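Local coordinates for heat-shock protein cognate (HSC) co-chaperone sgt12 (Aspergillus fumigatus, PDB 3SZ7) that acts as a co-chaperone that binds tail-anchored proteins bound for the endoplasmic reticulum, directs them to the GET pathway, and engages heat-shock chaperones through its TPR domain, at residues Phe90-Glu103 with Ala116-Ile128. Numbering follows the deposited sequence.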
ATOM      1  N   PHE A  90       5.718   0.712   0.589  1.00 10.84           N
ATOM      2  CA  PHE A  90       6.687  -0.343   0.325  1.00 11.42           C
ATOM      3  C   PHE A  90       7.261  -0.166  -1.074  1.00  8.57           C
ATOM      4  O   PHE A  90       8.475  -0.265  -1.277  1.00 12.68           O
ATOM      5  CB  PHE A  90       6.014  -1.713   0.466  1.00  9.41           C
ATOM      6  CG  PHE A  90       6.961  -2.872   0.359  1.00 12.59           C
ATOM      7  CD1 PHE A  90       7.381  -3.332  -0.881  1.00 11.78           C
ATOM      8  CD2 PHE A  90       7.425  -3.504   1.497  1.00  9.30           C
ATOM      9  CE1 PHE A  90       8.251  -4.401  -0.973  1.00 16.29           C
ATOM     10  CE2 PHE A  90       8.302  -4.573   1.412  1.00 12.17           C
ATOM     11  CZ  PHE A  90       8.709  -5.025   0.173  1.00 15.29           C
ATOM     12  N   ASP A  91       6.385   0.132  -2.033  1.00  9.41           N
ATOM     13  CA  ASP A  91       6.785   0.288  -3.429  1.00 11.60           C
ATOM     14  C   ASP A  91       7.564   1.586  -3.663  1.00 11.53           C
ATOM     15  O   ASP A  91       8.207   1.762  -4.702  1.00 13.30           O
ATOM     16  CB  ASP A  91       5.562   0.217  -4.349  1.00 10.00           C
ATOM     17  CG  ASP A  91       4.959  -1.179  -4.411  1.00 21.06           C
ATOM     18  OD1 ASP A  91       5.675  -2.160  -4.105  1.00 14.23           O
ATOM     19  OD2 ASP A  91       3.769  -1.298  -4.779  1.00 15.90           O
ATOM     20  N   MET A  92       7.511   2.493  -2.693  1.00 13.43           N
ATOM     21  CA  MET A  92       8.346   3.693  -2.739  1.00 14.28           C
ATOM     22  C   MET A  92       9.637   3.513  -1.936  1.00 14.92           C
ATOM     23  O   MET A  92      10.395   4.464  -1.749  1.00 16.33           O
ATOM     24  CB  MET A  92       7.572   4.918  -2.232  1.00 12.46           C
ATOM     25  CG  MET A  92       6.409   5.318  -3.116  1.00 17.40           C
ATOM     26  SD  MET A  92       5.631   6.870  -2.629  1.00 20.87           S
ATOM     27  CE  MET A  92       4.928   6.424  -1.050  1.00 18.74           C
ATOM     28  N   ALA A  93       9.882   2.294  -1.465  1.00 15.41           N
ATOM     29  CA  ALA A  93      11.047   2.004  -0.617  1.00  9.54           C
ATOM     30  C   ALA A  93      11.030   2.797   0.695  1.00 15.30           C
ATOM     31  O   ALA A  93      12.073   3.042   1.308  1.00 13.72           O
ATOM     32  CB  ALA A  93      12.363   2.244  -1.387  1.00 11.84           C
ATOM     33  N   ASP A  94       9.836   3.199   1.117  1.00 13.19           N
ATOM     34  CA  ASP A  94       9.650   3.802   2.433  1.00 11.84           C
ATOM     35  C   ASP A  94       9.257   2.694   3.397  1.00 14.29           C
ATOM     36  O   ASP A  94       8.096   2.572   3.795  1.00 12.55           O
ATOM     37  CB  ASP A  94       8.568   4.882   2.379  1.00 12.06           C
ATOM     38  CG  ASP A  94       8.221   5.435   3.751  1.00 13.24           C
ATOM     39  OD1 ASP A  94       9.009   5.239   4.706  1.00 18.46           O
ATOM     40  OD2 ASP A  94       7.160   6.077   3.865  1.00 18.46           O
ATOM     41  N   TYR A  95      10.229   1.870   3.761  1.00 11.90           N
ATOM     42  CA  TYR A  95       9.933   0.674   4.541  1.00 12.12           C
ATOM     43  C   TYR A  95       9.516   0.971   5.988  1.00 13.25           C
ATOM     44  O   TYR A  95       8.685   0.264   6.559  1.00 11.68           O
ATOM     45  CB  TYR A  95      11.104  -0.301   4.459  1.00 11.08           C
ATOM     46  CG  TYR A  95      11.368  -0.733   3.032  1.00 11.79           C
ATOM     47  CD1 TYR A  95      12.521  -0.350   2.360  1.00 14.54           C
ATOM     48  CD2 TYR A  95      10.442  -1.512   2.353  1.00 15.72           C
ATOM     49  CE1 TYR A  95      12.745  -0.755   1.049  1.00 15.82           C
ATOM     50  CE2 TYR A  95      10.656  -1.915   1.053  1.00 14.80           C
ATOM     51  CZ  TYR A  95      11.806  -1.535   0.404  1.00 17.83           C
ATOM     52  OH  TYR A  95      12.008  -1.942  -0.896  1.00 17.97           O
ATOM     53  N   LYS A  96      10.080   2.020   6.578  1.00 12.40           N
ATOM     54  CA  LYS A  96       9.640   2.434   7.907  1.00 14.63           C
ATOM     55  C   LYS A  96       8.162   2.825   7.890  1.00 15.60           C
ATOM     56  O   LYS A  96       7.387   2.421   8.763  1.00 15.32           O
ATOM     57  CB  LYS A  96      10.476   3.607   8.410  1.00 17.28           C
ATOM     58  CG  LYS A  96      10.065   4.085   9.793  1.00 25.31           C
ATOM     59  CD  LYS A  96      10.903   5.272  10.245  1.00 35.76           C
ATOM     60  CE  LYS A  96      10.439   5.791  11.598  1.00 50.04           C
ATOM     61  NZ  LYS A  96      10.535   4.743  12.651  1.00 61.22           N
ATOM     62  N   GLY A  97       7.779   3.616   6.892  1.00 12.69           N
ATOM     63  CA  GLY A  97       6.402   4.053   6.749  1.00 11.51           C
ATOM     64  C   GLY A  97       5.463   2.905   6.415  1.00 13.40           C
ATOM     65  O   GLY A  97       4.314   2.876   6.866  1.00 13.35           O
ATOM     66  N   ALA A  98       5.944   1.954   5.624  1.00 10.81           N
ATOM     67  CA  ALA A  98       5.136   0.780   5.304  1.00 11.77           C
ATOM     68  C   ALA A  98       4.894  -0.056   6.556  1.00 14.44           C
ATOM     69  O   ALA A  98       3.788  -0.538   6.787  1.00 11.67           O
ATOM     70  CB  ALA A  98       5.808  -0.062   4.211  1.00  8.65           C
ATOM     71  N   LYS A  99       5.930  -0.219   7.374  1.00 12.54           N
ATOM     72  CA  LYS A  99       5.794  -0.976   8.608  1.00 12.18           C
ATOM     73  C   LYS A  99       4.722  -0.352   9.502  1.00 11.48           C
ATOM     74  O   LYS A  99       3.845  -1.053  10.018  1.00 14.24           O
ATOM     75  CB  LYS A  99       7.133  -1.043   9.344  1.00 12.63           C
ATOM     76  CG  LYS A  99       7.058  -1.692  10.722  1.00 12.80           C
ATOM     77  CD  LYS A  99       8.440  -1.707  11.366  1.00 18.90           C
ATOM     78  CE  LYS A  99       8.419  -2.366  12.742  1.00 41.92           C
ATOM     79  NZ  LYS A  99       7.810  -1.490  13.782  1.00 43.90           N
ATOM     80  N   GLU A 100       4.785   0.967   9.670  1.00 12.40           N
ATOM     81  CA  GLU A 100       3.799   1.683  10.481  1.00 11.82           C
ATOM     82  C   GLU A 100       2.380   1.513   9.941  1.00 11.41           C
ATOM     83  O   GLU A 100       1.447   1.295  10.705  1.00 13.36           O
ATOM     84  CB  GLU A 100       4.156   3.170  10.578  1.00 15.09           C
ATOM     85  CG  GLU A 100       5.476   3.417  11.291  1.00 21.74           C
ATOM     86  CD  GLU A 100       5.860   4.885  11.336  1.00 37.23           C
ATOM     87  OE1 GLU A 100       5.198   5.705  10.663  1.00 33.37           O
ATOM     88  OE2 GLU A 100       6.831   5.214  12.047  1.00 37.53           O
ATOM     89  N   ALA A 101       2.221   1.610   8.622  1.00 13.16           N
ATOM     90  CA  ALA A 101       0.891   1.477   8.026  1.00 12.20           C
ATOM     91  C   ALA A 101       0.335   0.071   8.225  1.00 13.13           C
ATOM     92  O   ALA A 101      -0.841  -0.098   8.545  1.00 13.46           O
ATOM     93  CB  ALA A 101       0.915   1.834   6.545  1.00 12.80           C
ATOM     94  N   TYR A 102       1.169  -0.943   8.018  1.00 10.66           N
ATOM     95  CA  TYR A 102       0.696  -2.313   8.212  1.00 11.29           C
ATOM     96  C   TYR A 102       0.335  -2.579   9.670  1.00 11.52           C
ATOM     97  O   TYR A 102      -0.640  -3.272   9.953  1.00 15.24           O
ATOM     98  CB  TYR A 102       1.720  -3.338   7.730  1.00 10.53           C
ATOM     99  CG  TYR A 102       1.729  -3.519   6.227  1.00  9.85           C
ATOM    100  CD1 TYR A 102       0.575  -3.893   5.550  1.00 12.13           C
ATOM    101  CD2 TYR A 102       2.893  -3.345   5.493  1.00 14.92           C
ATOM    102  CE1 TYR A 102       0.575  -4.076   4.184  1.00 13.37           C
ATOM    103  CE2 TYR A 102       2.906  -3.518   4.127  1.00 11.78           C
ATOM    104  CZ  TYR A 102       1.745  -3.888   3.478  1.00 17.53           C
ATOM    105  OH  TYR A 102       1.746  -4.076   2.123  1.00 15.08           O
ATOM    106  N   GLU A 103       1.130  -2.044  10.597  1.00 13.93           N
ATOM    107  CA  GLU A 103       0.832  -2.217  12.011  1.00 13.65           C
ATOM    108  C   GLU A 103      -0.510  -1.589  12.362  1.00 16.06           C
ATOM    109  O   GLU A 103      -1.319  -2.191  13.060  1.00 15.92           O
ATOM    110  CB  GLU A 103       1.942  -1.634  12.881  1.00 14.78           C
ATOM    111  CG  GLU A 103       3.215  -2.454  12.849  1.00 13.67           C
ATOM    112  CD  GLU A 103       4.380  -1.753  13.528  1.00 24.10           C
ATOM    113  OE1 GLU A 103       4.360  -0.506  13.623  1.00 25.29           O
ATOM    114  OE2 GLU A 103       5.314  -2.455  13.965  1.00 32.25           O
ATOM    115  N   ALA A 116      -2.797 -10.463   3.717  1.00 20.64           N
ATOM    116  CA  ALA A 116      -1.977  -9.470   3.031  1.00 22.39           C
ATOM    117  C   ALA A 116      -1.243  -8.567   4.014  1.00 19.44           C
ATOM    118  O   ALA A 116      -0.088  -8.215   3.793  1.00 21.11           O
ATOM    119  CB  ALA A 116      -2.830  -8.628   2.095  1.00 23.29           C
ATOM    120  N   MET A 117      -1.923  -8.180   5.088  1.00 14.15           N
ATOM    121  CA  MET A 117      -1.309  -7.298   6.074  1.00 12.00           C
ATOM    122  C   MET A 117      -0.214  -8.016   6.839  1.00 13.75           C
ATOM    123  O   MET A 117       0.854  -7.457   7.083  1.00 14.35           O
ATOM    124  CB  MET A 117      -2.354  -6.778   7.059  1.00 10.66           C
ATOM    125  CG  MET A 117      -3.429  -5.929   6.424  1.00 15.48           C
ATOM    126  SD  MET A 117      -4.710  -5.590   7.641  1.00 20.78           S
ATOM    127  CE  MET A 117      -6.038  -5.037   6.564  1.00 27.79           C
ATOM    128  N   LYS A 118      -0.488  -9.255   7.229  1.00 13.25           N
ATOM    129  CA  LYS A 118       0.483 -10.024   8.005  1.00 12.56           C
ATOM    130  C   LYS A 118       1.742 -10.287   7.196  1.00 13.77           C
ATOM    131  O   LYS A 118       2.858 -10.073   7.681  1.00 14.97           O
ATOM    132  CB  LYS A 118      -0.119 -11.338   8.514  1.00 17.72           C
ATOM    133  CG  LYS A 118      -1.097 -11.149   9.676  1.00 19.89           C
ATOM    134  CD  LYS A 118      -1.425 -12.468  10.361  1.00 34.40           C
ATOM    135  CE  LYS A 118      -1.968 -13.477   9.373  1.00 46.35           C
ATOM    136  NZ  LYS A 118      -3.112 -12.926   8.598  1.00 59.64           N
ATOM    137  N   ARG A 119       1.561 -10.743   5.959  1.00 13.78           N
ATOM    138  CA  ARG A 119       2.689 -10.986   5.067  1.00 11.82           C
ATOM    139  C   ARG A 119       3.391  -9.683   4.712  1.00 15.02           C
ATOM    140  O   ARG A 119       4.616  -9.635   4.631  1.00 14.96           O
ATOM    141  CB  ARG A 119       2.228 -11.705   3.799  1.00 18.78           C
ATOM    142  CG  ARG A 119       1.679 -13.098   4.069  1.00 30.16           C
ATOM    143  CD  ARG A 119       2.741 -13.977   4.707  1.00 42.75           C
ATOM    144  NE  ARG A 119       3.738 -14.395   3.728  1.00 38.88           N
ATOM    145  CZ  ARG A 119       3.747 -15.586   3.141  1.00 29.79           C
ATOM    146  NH1 ARG A 119       2.821 -16.486   3.450  1.00 27.80           N
ATOM    147  NH2 ARG A 119       4.683 -15.883   2.253  1.00 26.52           N
ATOM    148  N   GLY A 120       2.610  -8.624   4.520  1.00 13.08           N
ATOM    149  CA  GLY A 120       3.169  -7.309   4.256  1.00 13.06           C
ATOM    150  C   GLY A 120       4.073  -6.843   5.384  1.00 15.45           C
ATOM    151  O   GLY A 120       5.180  -6.348   5.147  1.00 13.48           O
ATOM    152  N   LEU A 121       3.608  -6.999   6.619  1.00 13.88           N
ATOM    153  CA  LEU A 121       4.397  -6.576   7.774  1.00 14.53           C
ATOM    154  C   LEU A 121       5.646  -7.438   7.917  1.00 12.78           C
ATOM    155  O   LEU A 121       6.739  -6.933   8.186  1.00 12.12           O
ATOM    156  CB  LEU A 121       3.557  -6.633   9.054  1.00 13.57           C
ATOM    157  CG  LEU A 121       4.260  -6.189  10.342  1.00 15.23           C
ATOM    158  CD1 LEU A 121       4.796  -4.768  10.193  1.00 14.72           C
ATOM    159  CD2 LEU A 121       3.325  -6.286  11.550  1.00 19.36           C
ATOM    160  N   GLU A 122       5.487  -8.742   7.721  1.00 11.15           N
ATOM    161  CA  GLU A 122       6.615  -9.658   7.827  1.00 12.27           C
ATOM    162  C   GLU A 122       7.694  -9.299   6.807  1.00 12.14           C
ATOM    163  O   GLU A 122       8.880  -9.211   7.137  1.00 13.42           O
ATOM    164  CB  GLU A 122       6.162 -11.100   7.594  1.00 14.45           C
ATOM    165  CG  GLU A 122       7.327 -12.077   7.504  1.00 14.32           C
ATOM    166  CD  GLU A 122       6.914 -13.464   7.043  1.00 23.02           C
ATOM    167  OE1 GLU A 122       5.755 -13.861   7.285  1.00 24.94           O
ATOM    168  OE2 GLU A 122       7.757 -14.156   6.437  1.00 23.62           O
ATOM    169  N   THR A 123       7.275  -9.103   5.562  1.00 12.26           N
ATOM    170  CA  THR A 123       8.206  -8.789   4.481  1.00 13.92           C
ATOM    171  C   THR A 123       8.892  -7.439   4.692  1.00 15.11           C
ATOM    172  O   THR A 123      10.093  -7.306   4.447  1.00 15.31           O
ATOM    173  CB  THR A 123       7.500  -8.825   3.115  1.00 17.33           C
ATOM    174  OG1 THR A 123       7.114 -10.173   2.827  1.00 19.28           O
ATOM    175  CG2 THR A 123       8.423  -8.329   2.016  1.00 16.33           C
ATOM    176  N   THR A 124       8.133  -6.447   5.156  1.00 10.96           N
ATOM    177  CA  THR A 124       8.698  -5.134   5.463  1.00 12.00           C
ATOM    178  C   THR A 124       9.731  -5.216   6.591  1.00 14.16           C
ATOM    179  O   THR A 124      10.819  -4.639   6.499  1.00 12.51           O
ATOM    180  CB  THR A 124       7.593  -4.139   5.857  1.00 12.22           C
ATOM    181  OG1 THR A 124       6.644  -4.045   4.790  1.00 12.30           O
ATOM    182  CG2 THR A 124       8.186  -2.754   6.123  1.00 13.83           C
ATOM    183  N   LYS A 125       9.401  -5.935   7.657  1.00  9.84           N
ATOM    184  CA  LYS A 125      10.345  -6.080   8.761  1.00 12.16           C
ATOM    185  C   LYS A 125      11.615  -6.788   8.302  1.00 10.38           C
ATOM    186  O   LYS A 125      12.711  -6.477   8.765  1.00 13.86           O
ATOM    187  CB  LYS A 125       9.726  -6.873   9.907  1.00 13.11           C
ATOM    188  CG  LYS A 125       8.676  -6.137  10.711  1.00 19.19           C
ATOM    189  CD  LYS A 125       8.137  -7.051  11.807  1.00 29.48           C
ATOM    190  CE  LYS A 125       7.106  -6.347  12.671  1.00 50.44           C
ATOM    191  NZ  LYS A 125       6.661  -7.234  13.777  1.00 61.71           N
ATOM    192  N   ARG A 126      11.461  -7.764   7.415  1.00  9.85           N
ATOM    193  CA  ARG A 126      12.617  -8.509   6.954  1.00 11.26           C
ATOM    194  C   ARG A 126      13.532  -7.596   6.148  1.00 11.29           C
ATOM    195  O   ARG A 126      14.757  -7.710   6.234  1.00 15.03           O
ATOM    196  CB  ARG A 126      12.192  -9.729   6.135  1.00 15.25           C
ATOM    197  CG  ARG A 126      13.351 -10.578   5.647  1.00 16.63           C
ATOM    198  CD  ARG A 126      12.862 -11.881   5.020  1.00 17.98           C
ATOM    199  NE  ARG A 126      12.227 -12.743   6.012  1.00 19.73           N
ATOM    200  CZ  ARG A 126      10.934 -13.056   6.022  1.00 22.67           C
ATOM    201  NH1 ARG A 126      10.126 -12.593   5.076  1.00 19.47           N
ATOM    202  NH2 ARG A 126      10.454 -13.847   6.974  1.00 21.82           N
ATOM    203  N   LYS A 127      12.933  -6.697   5.371  1.00 13.54           N
ATOM    204  CA  LYS A 127      13.699  -5.738   4.567  1.00 10.46           C
ATOM    205  C   LYS A 127      14.460  -4.779   5.472  1.00 12.67           C
ATOM    206  O   LYS A 127      15.608  -4.432   5.205  1.00 12.61           O
ATOM    207  CB  LYS A 127      12.778  -4.932   3.645  1.00 13.41           C
ATOM    208  CG  LYS A 127      11.947  -5.782   2.692  1.00 32.31           C
ATOM    209  CD  LYS A 127      12.665  -6.066   1.385  1.00 40.13           C
ATOM    210  CE  LYS A 127      11.838  -7.018   0.520  1.00 44.25           C
ATOM    211  NZ  LYS A 127      11.835  -6.647  -0.926  1.00 42.30           N
ATOM    212  N   ILE A 128      13.808  -4.345   6.542  1.00 10.07           N
ATOM    213  CA  ILE A 128      14.442  -3.446   7.495  1.00  8.93           C
ATOM    214  C   ILE A 128      15.574  -4.166   8.227  1.00 14.63           C
ATOM    215  O   ILE A 128      16.642  -3.603   8.433  1.00 13.05           O
ATOM    216  CB  ILE A 128      13.423  -2.861   8.484  1.00  8.68           C
ATOM    217  CG1 ILE A 128      12.449  -1.942   7.735  1.00 10.07           C
ATOM    218  CG2 ILE A 128      14.134  -2.100   9.584  1.00 13.39           C
ATOM    219  CD1 ILE A 128      11.240  -1.522   8.559  1.00 16.31           C
TER
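With CG anti to its carbonyl carbon (chi1 -79°), Tyr102 lays its ring flat against the backbone of helix 115-133, while Thr124, with CG2 anti to its backbone N, drives that methyl between Tyr95, Ala98 and Lys99. Gly120 suits its place because a bare CA can lie under an aromatic face: Gly120 CA is 3.9 Å from the centroid of the Tyr102 ring, a CH-pi contact. Leu121 N lies over one face of the same ring, and Leu121 CB packs 4.0 Å from Tyr102 CB. Tyr102 is thus a knob in the hole formed by Met117, Gly120, Leu121 and Thr124.

Thr124 is a reciprocal knob, set among Phe90, Tyr95, Ala98 and Tyr102, a small branched residue with a different task for each branch. Its CG2 comes 3.1 Å from Tyr95 O, a tight approach; its OG1 bonds back to Gly120 O at 2.8 Å, which satisfies the buried hydroxyl within its own helix, and lies at the edge of the Phe90 ring, 3.4 Å from Phe90 CD2. One face of that ring is covered by Tyr95 CE2, and Lys127 NZ meets its edge near CZ.

The long aliphatic part of Lys99 crosses the interface: Lys99 CG lies 3.9 Å from Leu121 CD1, and Lys99 CD touches Ile128 CD1, before Lys99 NZ forms a salt bridge with Glu103 OE2 at 2.7 Å. No hydrogen bond joins the two segments; knobs-into-holes contacts unite them. Segments 95-103 and 116-128 run nearly antiparallel (151°), their axes 9.1 Å apart at closest approach, as expected where a C-terminal capping helix packs on the last repeat of a TPR domain.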